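Local coordinates for protein beta-glucuronidase (Dictyoglomus thermophilum, PDB 6XXW) that probably hydrolyses beta-D-glucuronides, as a glycoside hydrolase family 2 beta-glucuronidase with a sugar-binding domain and a TIM barrel domain, at residues L145-V149 with L150-E154; L170-F174 with D175-Y179; G381-D384 with G385-E389; L388-H391 with L392-R396. All blocks are in the same frame, centred on the assembly; numbering follows the deposited sequence.

Overall arrangement
Contacts 1 and 2 belong to the sugar-binding domain region and meet through the two-stranded antiparallel sheet of 153-157 and 168-172, their centres about 10 Å apart. Contacts 3 and 4 follow one another along helix 385-402 of the TIM barrel domain and share L388 and E389. Contact 1 also reaches across to that helix: the W147 carbonyl meets T387 of contact 3, and L150 packs on H390 and H391 of contact 4. Contacts 1 and 4 are largely buried, the first relying on proline, indole and leucine, the second on helical bonds and two histidines. Contact 2 is partly buried and mainly aromatic; contact 3, nearer the surface, is polar and charged.

Contact 1: L145-V149 with L150-E154; sequences LTWDV and LPPGE
W147 and P152 meet across the turn, the proline slanting against the six-membered part of the indole with its CB 3.6 Å from W147 CE3, while the G153 carbonyl oxygen lies over one face of the indole, towards the rim. At the ring edge stands E154, in one of its two conformers: there the indole N-H runs in its own plane to E154 OE1, 3.2 Å from NE1, and the oxygen is met from above the carboxylate plane, which is turned 79° from the ring. This bond is doubtful for the other conformer. In the conformer that makes it, E154 has chi1 39° and a chain extended beyond CG. The backbone is closed by G153 N, which donates to T146 O at 3.2 Å from above the carbonyl plane. L145 packs against G153, its CB 3.6 Å from G153 CA, and its CD2 touches P151 O. A type I turn, T146 to V149, reverses the chain, and T146 OG1 donates to D148 OD1 at 2.6 Å within it. The peptide bond before P151 is cis. The loop thus links strand 134-142 to strand 153-157, with L145 packed on L170 and Y172 of strand 168-172 and with V149 and L150 lying against helix 385-402.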
# COMPACT_ATOMS: atom_id res chain seq x y z
N LEU A 145 -33.90 9.92 1.96
CA LEU A 145 -33.83 11.35 1.67
C LEU A 145 -35.00 11.80 0.80
O LEU A 145 -35.59 11.01 0.05
CB LEU A 145 -32.51 11.68 0.96
CG LEU A 145 -31.24 11.35 1.75
CD1 LEU A 145 -30.03 11.26 0.82
CD2 LEU A 145 -31.02 12.38 2.84
N THR A 146 -35.34 13.09 0.92
CA THR A 146 -36.33 13.74 0.07
C THR A 146 -35.80 15.10 -0.34
O THR A 146 -34.78 15.57 0.16
CB THR A 146 -37.68 13.92 0.78
OG1 THR A 146 -37.56 14.96 1.75
CG2 THR A 146 -38.14 12.63 1.45
N TRP A 147 -36.53 15.77 -1.24
CA TRP A 147 -36.07 17.09 -1.64
C TRP A 147 -36.38 18.18 -0.63
O TRP A 147 -35.93 19.32 -0.82
CB TRP A 147 -36.65 17.48 -3.01
CG TRP A 147 -35.82 16.92 -4.12
CD1 TRP A 147 -36.12 15.84 -4.90
CD2 TRP A 147 -34.53 17.36 -4.53
NE1 TRP A 147 -35.11 15.60 -5.78
CE2 TRP A 147 -34.11 16.51 -5.58
CE3 TRP A 147 -33.68 18.41 -4.14
CZ2 TRP A 147 -32.89 16.68 -6.23
CZ3 TRP A 147 -32.47 18.57 -4.78
CH2 TRP A 147 -32.08 17.70 -5.82
N ASP A 148 -37.12 17.90 0.45
CA ASP A 148 -37.35 18.93 1.45
C ASP A 148 -36.69 18.62 2.80
O ASP A 148 -37.06 19.22 3.81
CB ASP A 148 -38.84 19.21 1.65
CG ASP A 148 -39.65 17.96 1.80
OD1 ASP A 148 -39.11 16.94 2.28
OD2 ASP A 148 -40.84 18.00 1.43
N VAL A 149 -35.74 17.71 2.83
CA VAL A 149 -34.83 17.59 3.97
C VAL A 149 -33.46 18.02 3.47
O VAL A 149 -33.17 17.99 2.27
CB VAL A 149 -34.80 16.17 4.56
CG1 VAL A 149 -33.90 15.26 3.73
CG2 VAL A 149 -34.34 16.20 6.04
N LEU A 150 -32.60 18.44 4.41
CA LEU A 150 -31.23 18.82 4.10
C LEU A 150 -30.26 17.88 4.80
O LEU A 150 -30.34 17.71 6.02
CB LEU A 150 -30.93 20.27 4.53
CG LEU A 150 -31.70 21.36 3.78
CD1 LEU A 150 -31.50 22.69 4.46
CD2 LEU A 150 -31.26 21.45 2.31
N PRO A 151 -29.33 17.25 4.08
CA PRO A 151 -29.16 17.38 2.63
C PRO A 151 -30.19 16.57 1.84
O PRO A 151 -30.64 15.53 2.32
CB PRO A 151 -27.75 16.82 2.39
CG PRO A 151 -27.62 15.77 3.44
CD PRO A 151 -28.35 16.33 4.67
N PRO A 152 -30.55 17.05 0.66
CA PRO A 152 -31.62 16.42 -0.11
C PRO A 152 -31.17 15.23 -0.95
O PRO A 152 -29.99 15.02 -1.24
CB PRO A 152 -32.09 17.55 -1.02
CG PRO A 152 -30.82 18.32 -1.31
CD PRO A 152 -30.08 18.30 0.03
N GLY A 153 -32.16 14.46 -1.37
CA GLY A 153 -31.99 13.32 -2.25
C GLY A 153 -33.36 12.82 -2.63
O GLY A 153 -34.38 13.42 -2.28
N GLU A 154 -33.39 11.69 -3.33
CA GLU A 154 -34.65 11.17 -3.84
C GLU A 154 -34.55 9.67 -4.05
O GLU A 154 -33.57 9.18 -4.62
CB GLU A 154 -35.05 11.87 -5.14
CG GLU A 154 -33.89 12.15 -6.09
CD GLU A 154 -34.31 12.91 -7.34
OE1 GLU A 154 -35.54 13.02 -7.59
OE2 GLU A 154 -33.43 13.37 -8.10

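Contact 2: L170-F174 with D175-Y179; sequences LNYYF and DFFNY
The loop that leaves strand 168-172 of the sugar-binding domain region, rich in aromatic side chains and ending in an inverse gamma turn centred on N178, carries F174 and F176 packed together. Their rings are neither stacked nor edge-to-face: the planes lie 37° apart and the centroids 4.4 Å apart. F174 CD1 sits over the middle of the F176 ring, 3.4 Å from CZ. A chi1 of 52° at F176 brings the face of its ring against F174 CD1. Cut back to an alanine, this position would probably leave F174 CD1 without the ring face it rests on, and H307 and Y342 without a ring to meet. Y172 reaches across to N178: its OH accepts from N178 N at 3.2 Å, and N178 CB lies 3.6 Å from Y172 CZ. The F176 carbonyl oxygen approaches the Y172 ring edge, 3.5 Å from CE2. L170 CD2 meets N178 ND2 at 3.3 Å. N178 is buried, and with OD1 bonded to H100 and its N-H to Y172 OH these polar atoms are satisfied among the rings. The D175 carboxylate, held by R563 and N567, also hydrogen-bonds a bound Tris molecule, probably from the crystallisation liquor, which is consistent with a polar pocket beside the rings.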
# COMPACT_ATOMS: atom_id res chain seq x y z
N LEU A 170 -31.46 5.14 -3.92
CA LEU A 170 -31.51 6.46 -3.29
C LEU A 170 -30.49 7.32 -4.00
O LEU A 170 -29.28 7.10 -3.87
CB LEU A 170 -31.23 6.36 -1.79
CG LEU A 170 -31.41 7.66 -1.01
CD1 LEU A 170 -32.86 8.09 -1.03
CD2 LEU A 170 -30.89 7.49 0.43
N ASN A 171 -30.96 8.29 -4.77
CA ASN A 171 -30.06 9.20 -5.45
C ASN A 171 -29.80 10.41 -4.57
O ASN A 171 -30.72 10.92 -3.91
CB ASN A 171 -30.62 9.63 -6.80
CG ASN A 171 -30.51 8.53 -7.85
OD1 ASN A 171 -29.61 7.68 -7.79
ND2 ASN A 171 -31.42 8.53 -8.81
N TYR A 172 -28.56 10.87 -4.57
CA TYR A 172 -28.19 12.08 -3.86
C TYR A 172 -26.88 12.59 -4.45
O TYR A 172 -26.10 11.84 -5.04
CB TYR A 172 -28.08 11.87 -2.35
CG TYR A 172 -27.14 10.78 -1.86
CD1 TYR A 172 -27.58 9.47 -1.75
CD2 TYR A 172 -25.84 11.07 -1.44
CE1 TYR A 172 -26.75 8.46 -1.26
CE2 TYR A 172 -24.99 10.06 -0.94
CZ TYR A 172 -25.46 8.76 -0.85
OH TYR A 172 -24.66 7.74 -0.36
N TYR A 173 -26.65 13.89 -4.28
CA TYR A 173 -25.66 14.61 -5.05
C TYR A 173 -24.64 15.31 -4.17
O TYR A 173 -23.88 16.15 -4.65
CB TYR A 173 -26.37 15.61 -5.99
CG TYR A 173 -27.40 14.88 -6.82
CD1 TYR A 173 -27.04 14.22 -7.99
CD2 TYR A 173 -28.72 14.77 -6.39
CE1 TYR A 173 -27.97 13.52 -8.74
CE2 TYR A 173 -29.66 14.07 -7.13
CZ TYR A 173 -29.28 13.45 -8.30
OH TYR A 173 -30.21 12.75 -9.03
N PHE A 174 -24.61 14.97 -2.89
CA PHE A 174 -23.52 15.39 -2.02
C PHE A 174 -22.47 14.29 -1.95
O PHE A 174 -22.79 13.10 -2.07
CB PHE A 174 -24.03 15.75 -0.62
CG PHE A 174 -24.89 14.70 0.03
CD1 PHE A 174 -24.32 13.71 0.85
CD2 PHE A 174 -26.27 14.72 -0.11
CE1 PHE A 174 -25.11 12.76 1.49
CE2 PHE A 174 -27.08 13.78 0.54
CZ PHE A 174 -26.50 12.79 1.34
N ASP A 175 -21.22 14.69 -1.78
CA ASP A 175 -20.08 13.78 -1.90
C ASP A 175 -19.60 13.32 -0.53
O ASP A 175 -18.45 13.53 -0.14
CB ASP A 175 -18.96 14.47 -2.68
CG ASP A 175 -17.76 13.56 -2.90
OD1 ASP A 175 -17.96 12.39 -3.30
OD2 ASP A 175 -16.63 14.03 -2.68
N PHE A 176 -20.51 12.74 0.23
CA PHE A 176 -20.14 11.97 1.42
C PHE A 176 -21.21 10.91 1.59
O PHE A 176 -22.35 11.10 1.19
CB PHE A 176 -19.98 12.83 2.68
CG PHE A 176 -21.17 13.74 2.99
CD1 PHE A 176 -21.28 14.99 2.39
CD2 PHE A 176 -22.14 13.36 3.92
CE1 PHE A 176 -22.34 15.83 2.69
CE2 PHE A 176 -23.21 14.19 4.23
CZ PHE A 176 -23.31 15.43 3.61
N PHE A 177 -20.82 9.78 2.18
CA PHE A 177 -21.72 8.63 2.23
C PHE A 177 -22.92 8.92 3.13
O PHE A 177 -22.78 9.53 4.19
CB PHE A 177 -20.99 7.38 2.74
CG PHE A 177 -21.84 6.14 2.71
CD1 PHE A 177 -22.35 5.66 1.50
CD2 PHE A 177 -22.14 5.45 3.87
CE1 PHE A 177 -23.14 4.52 1.46
CE2 PHE A 177 -22.92 4.31 3.84
CZ PHE A 177 -23.43 3.85 2.64
N ASN A 178 -24.09 8.42 2.73
CA ASN A 178 -25.33 8.61 3.49
C ASN A 178 -25.39 7.64 4.68
O ASN A 178 -26.28 6.81 4.81
CB ASN A 178 -26.53 8.43 2.57
CG ASN A 178 -27.85 8.82 3.24
OD1 ASN A 178 -27.95 9.84 3.94
ND2 ASN A 178 -28.88 8.00 3.02
N TYR A 179 -24.39 7.76 5.56
CA TYR A 179 -24.38 6.99 6.81
C TYR A 179 -25.64 7.31 7.62
O TYR A 179 -26.10 8.45 7.66
CB TYR A 179 -23.16 7.34 7.65
CG TYR A 179 -21.88 6.59 7.31
CD1 TYR A 179 -21.80 5.20 7.41
CD2 TYR A 179 -20.73 7.29 6.93
CE1 TYR A 179 -20.61 4.52 7.10
CE2 TYR A 179 -19.53 6.63 6.64
CZ TYR A 179 -19.48 5.25 6.72
OH TYR A 179 -18.30 4.62 6.44

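Contact 3: G381-D384 with G385-E389; sequences GRVD and GKTLE
Charge and hydrogen bonding converge on D384, the N-cap of helix 385-402. One carboxylate oxygen takes the ion pair: K386 NZ lies 2.6 Å from D384 OD2 and approaches its syn lone pair, the lysine chain being bent at chi3 and chi4. The other oxygen serves the N-H groups of the first turn. T387 N donates to D384 OD1 at 3.3 Å, nearly along the C-O axis, while the bond from K386 N to the same atom, 3.0 Å long, is weak. In return the D384 N-H donates to T387 OG1 at 3.3 Å, so that D384 and T387 form a capping box; the carboxylate stands close to the N-terminal end of the helix, where the positive end of the helix dipole would probably favour its charge. D384 CG lies between the backbone N and the carbonyl carbon (chi1 63°), which turns both oxygens towards these donors. A water bridges R382 O, D384 OD1 and T387 OG1; T387 OG1 also donates to the W147 carbonyl of the sugar-binding domain region. The backbone bond L388 N to D384 O, 3.0 Å, opens the regular helix. Apolar contact is slight: V383 CG1 lies 4.0 Å from T387 CB.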
# COMPACT_ATOMS: atom_id res chain seq x y z
N GLY A 381 -40.80 20.74 -7.45
CA GLY A 381 -40.38 19.37 -7.54
C GLY A 381 -39.07 19.07 -6.84
O GLY A 381 -38.86 17.94 -6.39
N ARG A 382 -38.20 20.07 -6.72
CA ARG A 382 -36.95 19.87 -5.99
C ARG A 382 -36.84 20.84 -4.82
O ARG A 382 -37.61 20.75 -3.87
CB ARG A 382 -35.78 20.00 -6.97
CG ARG A 382 -35.77 18.84 -7.96
CD ARG A 382 -34.60 18.86 -8.92
NE ARG A 382 -34.60 17.67 -9.77
CZ ARG A 382 -34.27 17.67 -11.06
NH1 ARG A 382 -33.92 18.80 -11.67
NH2 ARG A 382 -34.30 16.53 -11.74
N VAL A 383 -35.90 21.78 -4.87
CA VAL A 383 -35.72 22.75 -3.79
C VAL A 383 -36.79 23.83 -3.94
O VAL A 383 -36.75 24.63 -4.88
CB VAL A 383 -34.31 23.35 -3.80
CG1 VAL A 383 -34.18 24.42 -2.73
CG2 VAL A 383 -33.26 22.24 -3.61
N ASP A 384 -37.72 23.87 -2.99
CA ASP A 384 -38.89 24.75 -3.09
C ASP A 384 -39.17 25.37 -1.72
O ASP A 384 -38.31 25.41 -0.83
CB ASP A 384 -40.10 23.96 -3.62
CG ASP A 384 -40.52 22.82 -2.70
OD1 ASP A 384 -39.96 22.67 -1.59
OD2 ASP A 384 -41.43 22.07 -3.10
N GLY A 385 -40.41 25.85 -1.53
CA GLY A 385 -40.79 26.49 -0.28
C GLY A 385 -40.71 25.57 0.93
O GLY A 385 -40.40 26.01 2.04
N LYS A 386 -41.00 24.28 0.74
CA LYS A 386 -40.88 23.32 1.84
C LYS A 386 -39.42 23.17 2.27
O LYS A 386 -39.12 23.12 3.47
CB LYS A 386 -41.47 21.97 1.44
CG LYS A 386 -42.91 22.03 0.93
CD LYS A 386 -43.53 20.64 0.74
CE LYS A 386 -42.80 19.80 -0.30
NZ LYS A 386 -42.86 20.36 -1.69
N THR A 387 -38.50 23.07 1.29
CA THR A 387 -37.07 23.01 1.62
C THR A 387 -36.63 24.27 2.34
O THR A 387 -35.88 24.22 3.33
CB THR A 387 -36.23 22.83 0.35
OG1 THR A 387 -36.87 21.89 -0.53
CG2 THR A 387 -34.85 22.31 0.69
N LEU A 388 -37.07 25.43 1.85
CA LEU A 388 -36.71 26.70 2.48
C LEU A 388 -37.18 26.74 3.93
O LEU A 388 -36.42 27.11 4.83
CB LEU A 388 -37.29 27.86 1.68
CG LEU A 388 -37.08 29.25 2.27
CD1 LEU A 388 -35.57 29.53 2.42
CD2 LEU A 388 -37.77 30.30 1.38
N GLU A 389 -38.43 26.33 4.16
CA GLU A 389 -38.96 26.27 5.52
C GLU A 389 -38.07 25.43 6.43
O GLU A 389 -37.77 25.83 7.56
CB GLU A 389 -40.39 25.71 5.49
CG GLU A 389 -41.18 25.96 6.76
CD GLU A 389 -41.72 27.38 6.83
OE1 GLU A 389 -41.42 28.18 5.91
OE2 GLU A 389 -42.44 27.70 7.80
O HOH W 1 -38.89 20.32 -1.77

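Contact 4: L388-H391 with L392-R396; sequences LEHH and LEIMR
H390 carries I394 against one face of its imidazole, CG1 lying 3.8 Å from the ring centroid in a CH-pi contact, offset towards the rim. In the plane of the ring a water sits 2.9 Å from H390 ND1 and donates to E393 OE1, tying the two side chains together without direct contact. A leucine in place of H390 would probably leave that water without its ring partner and I394 without the flat surface it packs on. H391 lies alongside M395, both pointing the same way; the sulfur SD meets the ring edge, 3.9 Å from CD2. This imidazole is satisfied from outside: ND1 bonds to Y427 OH, and NE2 weakly to the V413 carbonyl. A chi1 of -159° lays the ring beside M395. All four backbone carbonyls of 388-391 accept from the N-H four residues on: L388 O from L392 N at 2.9 Å, E389 O from E393 N, H390 O from I394 N at 2.8 Å, and H391 O from M395 N. L388 CG meets L392 CD1 at 4.0 Å. Such i to i+4 spacing is that of a regular alpha helix, here one of the helices on the outside of the TIM barrel.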
# COMPACT_ATOMS: atom_id res chain seq x y z
N LEU A 388 -37.07 25.43 1.85
CA LEU A 388 -36.71 26.70 2.48
C LEU A 388 -37.18 26.74 3.93
O LEU A 388 -36.42 27.11 4.83
CB LEU A 388 -37.29 27.86 1.68
CG LEU A 388 -37.08 29.25 2.27
CD1 LEU A 388 -35.57 29.53 2.42
CD2 LEU A 388 -37.77 30.30 1.38
N GLU A 389 -38.43 26.33 4.16
CA GLU A 389 -38.96 26.27 5.52
C GLU A 389 -38.07 25.43 6.43
O GLU A 389 -37.77 25.83 7.56
CB GLU A 389 -40.39 25.71 5.49
CG GLU A 389 -41.18 25.96 6.76
CD GLU A 389 -41.72 27.38 6.83
OE1 GLU A 389 -41.42 28.18 5.91
OE2 GLU A 389 -42.44 27.70 7.80
N HIS A 390 -37.64 24.26 5.96
CA HIS A 390 -36.75 23.42 6.75
C HIS A 390 -35.41 24.10 6.98
O HIS A 390 -34.87 24.08 8.10
CB HIS A 390 -36.54 22.06 6.05
CG HIS A 390 -35.61 21.14 6.78
ND1 HIS A 390 -35.90 20.64 8.04
CD2 HIS A 390 -34.41 20.61 6.43
CE1 HIS A 390 -34.91 19.85 8.43
NE2 HIS A 390 -34.00 19.82 7.48
N HIS A 391 -34.85 24.71 5.93
CA HIS A 391 -33.57 25.41 6.07
C HIS A 391 -33.65 26.50 7.13
O HIS A 391 -32.74 26.65 7.95
CB HIS A 391 -33.18 25.98 4.70
CG HIS A 391 -31.72 26.27 4.54
ND1 HIS A 391 -31.12 26.35 3.29
CD2 HIS A 391 -30.74 26.54 5.44
CE1 HIS A 391 -29.84 26.65 3.44
NE2 HIS A 391 -29.58 26.76 4.73
N LEU A 392 -34.74 27.28 7.13
CA LEU A 392 -34.90 28.34 8.12
C LEU A 392 -35.02 27.77 9.53
O LEU A 392 -34.46 28.33 10.48
CB LEU A 392 -36.12 29.20 7.79
CG LEU A 392 -36.06 29.96 6.46
CD1 LEU A 392 -37.45 30.51 6.08
CD2 LEU A 392 -35.00 31.06 6.46
N GLU A 393 -35.77 26.68 9.69
CA GLU A 393 -35.84 26.05 11.00
C GLU A 393 -34.48 25.53 11.43
O GLU A 393 -34.12 25.59 12.62
CB GLU A 393 -36.89 24.93 10.99
CG GLU A 393 -38.29 25.45 10.65
CD GLU A 393 -39.39 24.40 10.80
OE1 GLU A 393 -39.47 23.49 9.96
OE2 GLU A 393 -40.18 24.51 11.77
N ILE A 394 -33.70 25.01 10.48
CA ILE A 394 -32.36 24.51 10.79
C ILE A 394 -31.48 25.64 11.33
O ILE A 394 -30.78 25.48 12.34
CB ILE A 394 -31.72 23.86 9.54
CG1 ILE A 394 -32.35 22.49 9.27
CG2 ILE A 394 -30.19 23.77 9.70
CD1 ILE A 394 -32.39 21.58 10.46
N MET A 395 -31.47 26.79 10.65
CA MET A 395 -30.68 27.92 11.13
C MET A 395 -31.10 28.33 12.54
O MET A 395 -30.25 28.67 13.37
CB MET A 395 -30.80 29.12 10.18
CG MET A 395 -30.42 28.88 8.72
SD MET A 395 -28.82 28.04 8.53
CE MET A 395 -27.71 29.15 9.37
N ARG A 396 -32.40 28.30 12.83
CA ARG A 396 -32.84 28.63 14.18
C ARG A 396 -32.33 27.61 15.19
O ARG A 396 -31.83 27.99 16.26
CB ARG A 396 -34.37 28.73 14.23
CG ARG A 396 -34.92 29.80 13.30
CD ARG A 396 -36.46 29.81 13.25
NE ARG A 396 -36.98 30.60 12.14
CZ ARG A 396 -37.88 30.16 11.26
NH1 ARG A 396 -38.33 28.92 11.35
NH2 ARG A 396 -38.31 30.95 10.28
O HOH W 2 -37.86 21.35 10.09